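Local atomic coordinates of glycerol-3-phosphate dehydrogenase [NAD(+)] 1 (Saccharomyces cerevisiae, PDB entry 4FGW), a protein that catalyses the NADH-dependent reduction of dihydroxyacetone phosphate to sn-glycerol 3-phosphate, and so drives the build-up of glycerol during hyperosmotic stress. Residues 62-67 with 215-220; 204-207 with 211-214. All blocks are in the same frame, centred on the assembly; numbering follows the deposited sequence.

Contact 1: residues 62-67 with 215-220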
ATOM      1  N   GLU A  62      35.516   8.288 -12.633  1.00 97.60           N
ATOM      2  CA  GLU A  62      36.275   7.042 -12.789  1.00 98.95           C
ATOM      3  C   GLU A  62      35.390   5.907 -13.347  1.00 98.27           C
ATOM      4  O   GLU A  62      35.910   4.869 -13.767  1.00 98.88           O
ATOM      5  CB  GLU A  62      36.948   6.647 -11.448  1.00101.95           C
ATOM      6  CG  GLU A  62      36.037   6.030 -10.384  1.00108.15           C
ATOM      7  CD  GLU A  62      34.976   6.873  -9.686  1.00116.78           C
ATOM      8  OE1 GLU A  62      34.190   6.284  -8.910  1.00101.65           O
ATOM      9  OE2 GLU A  62      34.935   8.109  -9.888  1.00104.70           O
ATOM     10  N   VAL A  63      34.054   6.115 -13.335  1.00 90.41           N
ATOM     11  CA  VAL A  63      33.045   5.147 -13.787  1.00 86.51           C
ATOM     12  C   VAL A  63      32.390   5.577 -15.107  1.00 89.02           C
ATOM     13  O   VAL A  63      32.306   4.769 -16.035  1.00 90.18           O
ATOM     14  CB  VAL A  63      31.995   4.842 -12.683  1.00 85.43           C
ATOM     15  CG1 VAL A  63      30.991   3.787 -13.141  1.00 81.98           C
ATOM     16  CG2 VAL A  63      32.670   4.402 -11.385  1.00 86.79           C
ATOM     17  N   PHE A  64      31.925   6.833 -15.189  1.00 82.46           N
ATOM     18  CA  PHE A  64      31.249   7.338 -16.382  1.00 80.35           C
ATOM     19  C   PHE A  64      31.984   8.472 -17.067  1.00 88.11           C
ATOM     20  O   PHE A  64      32.649   9.270 -16.402  1.00 89.91           O
ATOM     21  CB  PHE A  64      29.810   7.783 -16.044  1.00 76.81           C
ATOM     22  CG  PHE A  64      28.994   6.793 -15.247  1.00 73.55           C
ATOM     23  CD1 PHE A  64      28.448   5.667 -15.856  1.00 74.23           C
ATOM     24  CD2 PHE A  64      28.766   6.989 -13.892  1.00 73.29           C
ATOM     25  CE1 PHE A  64      27.701   4.749 -15.118  1.00 71.91           C
ATOM     26  CE2 PHE A  64      28.017   6.069 -13.152  1.00 72.63           C
ATOM     27  CZ  PHE A  64      27.489   4.955 -13.770  1.00 69.48           C
ATOM     28  N   ALA A  65      31.810   8.573 -18.399  1.00 86.38           N
ATOM     29  CA  ALA A  65      32.377   9.634 -19.241  1.00 90.26           C
ATOM     30  C   ALA A  65      31.770  10.984 -18.795  1.00 93.60           C
ATOM     31  O   ALA A  65      30.648  10.987 -18.282  1.00 88.99           O
ATOM     32  CB  ALA A  65      32.069   9.366 -20.709  1.00 91.42           C
ATOM     33  N   PRO A  66      32.494  12.123 -18.908  1.00 94.03           N
ATOM     34  CA  PRO A  66      31.949  13.392 -18.386  1.00 92.83           C
ATOM     35  C   PRO A  66      30.648  13.885 -19.010  1.00 93.56           C
ATOM     36  O   PRO A  66      29.774  14.341 -18.282  1.00 89.59           O
ATOM     37  CB  PRO A  66      33.099  14.391 -18.599  1.00100.02           C
ATOM     38  CG  PRO A  66      34.313  13.558 -18.766  1.00107.30           C
ATOM     39  CD  PRO A  66      33.854  12.317 -19.451  1.00100.36           C
ATOM     40  N   ILE A  67      30.525  13.780 -20.345  1.00 92.42           N
ATOM     41  CA  ILE A  67      29.397  14.272 -21.142  1.00 90.74           C
ATOM     42  C   ILE A  67      28.298  13.228 -21.342  1.00 91.45           C
ATOM     43  O   ILE A  67      28.588  12.071 -21.659  1.00 91.20           O
ATOM     44  CB  ILE A  67      29.894  14.848 -22.506  1.00 98.16           C
ATOM     45  CG1 ILE A  67      31.205  15.641 -22.365  1.00103.88           C
ATOM     46  CG2 ILE A  67      28.824  15.680 -23.207  1.00 97.84           C
ATOM     47  CD1 ILE A  67      32.416  14.946 -22.996  1.00117.82           C
ATOM     48  N   HIS A 215      24.742  -4.104 -11.254  1.00 70.95           N
ATOM     49  CA  HIS A 215      23.833  -3.364 -10.380  1.00 67.16           C
ATOM     50  C   HIS A 215      24.487  -2.192  -9.662  1.00 71.38           C
ATOM     51  O   HIS A 215      23.800  -1.221  -9.356  1.00 69.47           O
ATOM     52  CB  HIS A 215      23.114  -4.309  -9.415  1.00 66.49           C
ATOM     53  CG  HIS A 215      22.145  -5.226 -10.096  1.00 69.28           C
ATOM     54  ND1 HIS A 215      21.491  -6.220  -9.399  1.00 70.73           N
ATOM     55  CD2 HIS A 215      21.744  -5.263 -11.390  1.00 70.83           C
ATOM     56  CE1 HIS A 215      20.727  -6.835 -10.287  1.00 70.01           C
ATOM     57  NE2 HIS A 215      20.848  -6.292 -11.497  1.00 70.51           N
ATOM     58  N   LYS A 216      25.809  -2.262  -9.433  1.00 70.97           N
ATOM     59  CA  LYS A 216      26.594  -1.200  -8.797  1.00 71.47           C
ATOM     60  C   LYS A 216      26.669   0.028  -9.714  1.00 73.80           C
ATOM     61  O   LYS A 216      26.491   1.153  -9.243  1.00 71.41           O
ATOM     62  CB  LYS A 216      28.007  -1.698  -8.432  1.00 77.99           C
ATOM     63  CG  LYS A 216      28.045  -2.640  -7.227  1.00 92.31           C
ATOM     64  CD  LYS A 216      29.145  -2.276  -6.226  1.00107.17           C
ATOM     65  CE  LYS A 216      30.481  -2.927  -6.505  1.00123.52           C
ATOM     66  NZ  LYS A 216      31.482  -2.602  -5.452  1.00135.58           N
ATOM     67  N   VAL A 217      26.915  -0.203 -11.027  1.00 71.82           N
ATOM     68  CA  VAL A 217      26.997   0.831 -12.065  1.00 71.72           C
ATOM     69  C   VAL A 217      25.625   1.526 -12.203  1.00 72.01           C
ATOM     70  O   VAL A 217      25.565   2.758 -12.224  1.00 70.80           O
ATOM     71  CB  VAL A 217      27.547   0.252 -13.401  1.00 78.10           C
ATOM     72  CG1 VAL A 217      27.294   1.188 -14.578  1.00 77.67           C
ATOM     73  CG2 VAL A 217      29.038  -0.070 -13.288  1.00 82.12           C
ATOM     74  N   LEU A 218      24.533   0.728 -12.230  1.00 66.06           N
ATOM     75  CA  LEU A 218      23.151   1.215 -12.329  1.00 62.31           C
ATOM     76  C   LEU A 218      22.710   1.996 -11.098  1.00 63.63           C
ATOM     77  O   LEU A 218      21.959   2.961 -11.240  1.00 61.89           O
ATOM     78  CB  LEU A 218      22.162   0.079 -12.639  1.00 60.82           C
ATOM     79  CG  LEU A 218      22.313  -0.580 -14.017  1.00 67.03           C
ATOM     80  CD1 LEU A 218      21.489  -1.821 -14.100  1.00 66.60           C
ATOM     81  CD2 LEU A 218      21.958   0.377 -15.154  1.00 67.02           C
ATOM     82  N   LYS A 219      23.187   1.598  -9.902  1.00 59.90           N
ATOM     83  CA  LYS A 219      22.915   2.297  -8.645  1.00 58.26           C
ATOM     84  C   LYS A 219      23.598   3.655  -8.680  1.00 63.70           C
ATOM     85  O   LYS A 219      22.964   4.652  -8.366  1.00 63.74           O
ATOM     86  CB  LYS A 219      23.390   1.473  -7.425  1.00 61.73           C
ATOM     87  CG  LYS A 219      23.153   2.143  -6.060  1.00 69.78           C
ATOM     88  CD  LYS A 219      21.769   1.883  -5.473  1.00 69.87           C
ATOM     89  CE  LYS A 219      21.660   2.422  -4.064  1.00 70.56           C
ATOM     90  NZ  LYS A 219      20.594   1.725  -3.288  1.00 76.14           N
ATOM     91  N   ALA A 220      24.870   3.693  -9.101  1.00 62.80           N
ATOM     92  CA  ALA A 220      25.663   4.914  -9.218  1.00 64.34           C
ATOM     93  C   ALA A 220      25.126   5.848 -10.310  1.00 67.31           C
ATOM     94  O   ALA A 220      25.200   7.064 -10.147  1.00 68.18           O
ATOM     95  CB  ALA A 220      27.121   4.567  -9.489  1.00 68.77           C
TER

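Contact 2: residues 204-207 with 211-214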
ATOM      1  N   LYS A 204      24.666 -13.119 -19.974  1.00102.72           N
ATOM      2  CA  LYS A 204      25.692 -14.147 -20.170  1.00108.25           C
ATOM      3  C   LYS A 204      26.947 -13.536 -20.813  1.00115.73           C
ATOM      4  O   LYS A 204      28.063 -13.995 -20.558  1.00118.77           O
ATOM      5  CB  LYS A 204      25.140 -15.308 -21.024  1.00114.35           C
ATOM      6  CG  LYS A 204      24.285 -14.879 -22.235  1.00130.71           C
ATOM      7  CD  LYS A 204      22.859 -15.469 -22.220  1.00139.06           C
ATOM      8  CE  LYS A 204      21.890 -14.817 -21.247  1.00141.75           C
ATOM      9  NZ  LYS A 204      21.434 -13.473 -21.699  1.00143.19           N
ATOM     10  N   ASP A 205      26.743 -12.474 -21.618  1.00111.63           N
ATOM     11  CA  ASP A 205      27.742 -11.698 -22.359  1.00113.81           C
ATOM     12  C   ASP A 205      28.620 -10.822 -21.432  1.00115.66           C
ATOM     13  O   ASP A 205      29.619 -10.256 -21.889  1.00117.73           O
ATOM     14  CB  ASP A 205      27.004 -10.832 -23.411  1.00114.11           C
ATOM     15  CG  ASP A 205      27.868 -10.005 -24.354  1.00127.23           C
ATOM     16  OD1 ASP A 205      28.900 -10.527 -24.828  1.00133.27           O
ATOM     17  OD2 ASP A 205      27.490  -8.848 -24.643  1.00130.36           O
ATOM     18  N   PHE A 206      28.254 -10.733 -20.139  1.00108.00           N
ATOM     19  CA  PHE A 206      28.921  -9.943 -19.102  1.00106.31           C
ATOM     20  C   PHE A 206      30.419 -10.225 -18.928  1.00116.32           C
ATOM     21  O   PHE A 206      30.852 -11.379 -19.024  1.00119.58           O
ATOM     22  CB  PHE A 206      28.171 -10.105 -17.769  1.00103.94           C
ATOM     23  CG  PHE A 206      28.610  -9.215 -16.632  1.00103.07           C
ATOM     24  CD1 PHE A 206      29.345  -9.729 -15.570  1.00107.45           C
ATOM     25  CD2 PHE A 206      28.265  -7.869 -16.607  1.00101.42           C
ATOM     26  CE1 PHE A 206      29.736  -8.909 -14.509  1.00106.67           C
ATOM     27  CE2 PHE A 206      28.670  -7.046 -15.553  1.00102.73           C
ATOM     28  CZ  PHE A 206      29.396  -7.572 -14.509  1.00102.60           C
ATOM     29  N   ARG A 207      31.205  -9.158 -18.676  1.00114.09           N
ATOM     30  CA  ARG A 207      32.647  -9.247 -18.423  1.00118.85           C
ATOM     31  C   ARG A 207      32.976  -8.995 -16.944  1.00123.87           C
ATOM     32  O   ARG A 207      33.460  -9.915 -16.281  1.00126.61           O
ATOM     33  CB  ARG A 207      33.522  -8.420 -19.398  1.00120.83           C
ATOM     34  CG  ARG A 207      32.857  -7.221 -20.070  1.00127.54           C
ATOM     35  CD  ARG A 207      32.323  -7.535 -21.459  1.00136.90           C
ATOM     36  NE  ARG A 207      31.117  -6.758 -21.744  1.00142.83           N
ATOM     37  CZ  ARG A 207      31.089  -5.631 -22.450  1.00154.85           C
ATOM     38  NH1 ARG A 207      32.205  -5.146 -22.982  1.00146.87           N
ATOM     39  NH2 ARG A 207      29.944  -4.988 -22.641  1.00132.47           N
ATOM     40  N   LYS A 211      34.221  -2.462 -17.332  1.00115.26           N
ATOM     41  CA  LYS A 211      34.126  -3.003 -18.692  1.00115.78           C
ATOM     42  C   LYS A 211      32.669  -3.209 -19.103  1.00112.65           C
ATOM     43  O   LYS A 211      32.323  -2.993 -20.266  1.00112.85           O
ATOM     44  CB  LYS A 211      34.909  -4.327 -18.805  1.00122.11           C
ATOM     45  CG  LYS A 211      36.409  -4.196 -18.566  1.00135.54           C
ATOM     46  CD  LYS A 211      37.084  -5.555 -18.413  1.00144.92           C
ATOM     47  CE  LYS A 211      38.521  -5.447 -17.953  1.00152.89           C
ATOM     48  NZ  LYS A 211      39.396  -4.814 -18.976  1.00162.85           N
ATOM     49  N   ASP A 212      31.820  -3.621 -18.146  1.00103.55           N
ATOM     50  CA  ASP A 212      30.393  -3.856 -18.367  1.00 97.98           C
ATOM     51  C   ASP A 212      29.544  -3.310 -17.215  1.00 94.60           C
ATOM     52  O   ASP A 212      30.069  -2.995 -16.144  1.00 94.17           O
ATOM     53  CB  ASP A 212      30.124  -5.360 -18.568  1.00100.42           C
ATOM     54  CG  ASP A 212      28.950  -5.703 -19.471  1.00 99.42           C
ATOM     55  OD1 ASP A 212      28.935  -6.818 -20.020  1.00 99.60           O
ATOM     56  OD2 ASP A 212      28.040  -4.854 -19.619  1.00100.08           O
ATOM     57  N   VAL A 213      28.226  -3.202 -17.444  1.00 85.79           N
ATOM     58  CA  VAL A 213      27.280  -2.714 -16.452  1.00 80.49           C
ATOM     59  C   VAL A 213      26.705  -3.829 -15.576  1.00 82.84           C
ATOM     60  O   VAL A 213      26.303  -4.884 -16.073  1.00 83.18           O
ATOM     61  CB  VAL A 213      26.243  -1.642 -16.946  1.00 80.39           C
ATOM     62  CG1 VAL A 213      26.361  -1.356 -18.441  1.00 81.75           C
ATOM     63  CG2 VAL A 213      24.800  -1.974 -16.552  1.00 76.23           C
ATOM     64  N   ASP A 214      26.728  -3.587 -14.263  1.00 77.11           N
ATOM     65  CA  ASP A 214      26.187  -4.447 -13.221  1.00 75.36           C
ATOM     66  C   ASP A 214      25.251  -3.575 -12.374  1.00 75.55           C
ATOM     67  O   ASP A 214      24.998  -2.423 -12.741  1.00 73.70           O
ATOM     68  CB  ASP A 214      27.319  -5.095 -12.379  1.00 80.23           C
ATOM     69  CG  ASP A 214      28.413  -4.174 -11.849  1.00 92.25           C
ATOM     70  OD1 ASP A 214      28.151  -2.957 -11.699  1.00 92.36           O
ATOM     71  OD2 ASP A 214      29.517  -4.679 -11.542  1.00 98.68           O
TER

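Contact 1: residues 62-67 with 215-220
The outer rim of the Phe64 ring meets one turn of helix 215-222, touching Val217 and Ala220. Phe64 CE1 rests 3.6 Å from Val217 CG1. Next to it on the ring, Phe64 CZ comes to 3.3 Å from Val217 O. That carbonyl lies in the plane of the ring at its edge, where the weakly positive C-H rim of an aromatic ring faces an oxygen without offering a true hydrogen-bond donor. On the neighbouring corner of the ring, Phe64 CE2 approaches Ala220 CB at 4.1 Å, again near the ring plane. Alanine suits this place, because its single methyl lets the ring edge come near the helix. Val63 CG1 makes a looser apolar contact with Val217 CG2 at 4.3 Å.

The preceding residue covers the ring: Val63 CG1 sits 3.6 Å above one face of Phe64, over its centre. In Phe64, CG stands anti to the carbonyl carbon (chi1 -49°), which carries the ring out toward the helix. With CG1 anti to the backbone N (chi1 165°), Val217 points that methyl at Phe64 CE1.

Backbone hydrogen bonds of Val63 and Ala65 with Phe35 fix this segment beside strand 35-40, whose Phe35 and Val37 also pack on Phe64. Phe35 touches Val217 too, while on another side of the helix Leu218 and Lys219 lean on Val231 of strand 227-232.

Contact 2: residues 204-207 with 211-214
Asp212 OD1 is gripped by two arginines, Arg207 from across the contact and Arg146 from strand 146-149. The bond from Arg207 NE is short, 2.8 Å to Asp212 OD1, but bent to 143° at the hydrogen, so it is weak as a hydrogen bond and owes much to the opposite charges. The guanidinium meets the oxygen at its edge, its plane turned 68° from that of the carboxylate. One of its faces lies against the backbone, with Lys211 O 3.4 Å above the plane and offset toward the rim. Bends at chi2 (-96°) and chi3 bring the Arg207 guanidinium against Lys211 and Asp212, and Arg207 CG packs 3.8 Å from Lys211 CB.

Asp212 OD2 serves its own segment, accepting Val213 N at 2.7 Å on the anti side of the carboxylate, a little out of its plane. Both oxygens of this buried acid therefore have partners, and the positive groups around OD1 are likely to favour its charged form. Arg146 also binds Asp205, which would ease the proximity of the two acids. An asparagine in place of Asp212 would probably leave the two arginines without their shared negative partner and weaken the tie between the two limbs of the loop.

Phe206 suits its place as a broad apolar ring packed obliquely by Asp212 OD1, with Phe206 CE2 3.2 Å from Val213 O at the ring edge. Phe206 CZ reaches Asp214 CB at 3.9 Å. Asp214 in turn is an N-cap, its OD1 accepting Val217 N: a short loop pinned by a salt bridge leads into the capped first turn of helix 215-222.

How the contacts relate
Starting from the N terminus, the chain lays down strand 35-40 and helix 44-59 of the Rossmann-type nucleotide-binding domain before reaching 62-67, the first half of contact 1. It then runs through most of the large mixed sheet, out to strand 194-199, and enters the loop where contact 2 closes a short loop between 204-207 and 211-214. Helix 215-222 follows at once and completes contact 1, so the small closure lies wholly within the large one. The contacts' centres are 13 Å apart, and they touch directly where Leu218 CG packs 3.8 Å from Val213 CG2. Together they tie the segment beside strand 35-40 to the connection leading toward strand 227-232.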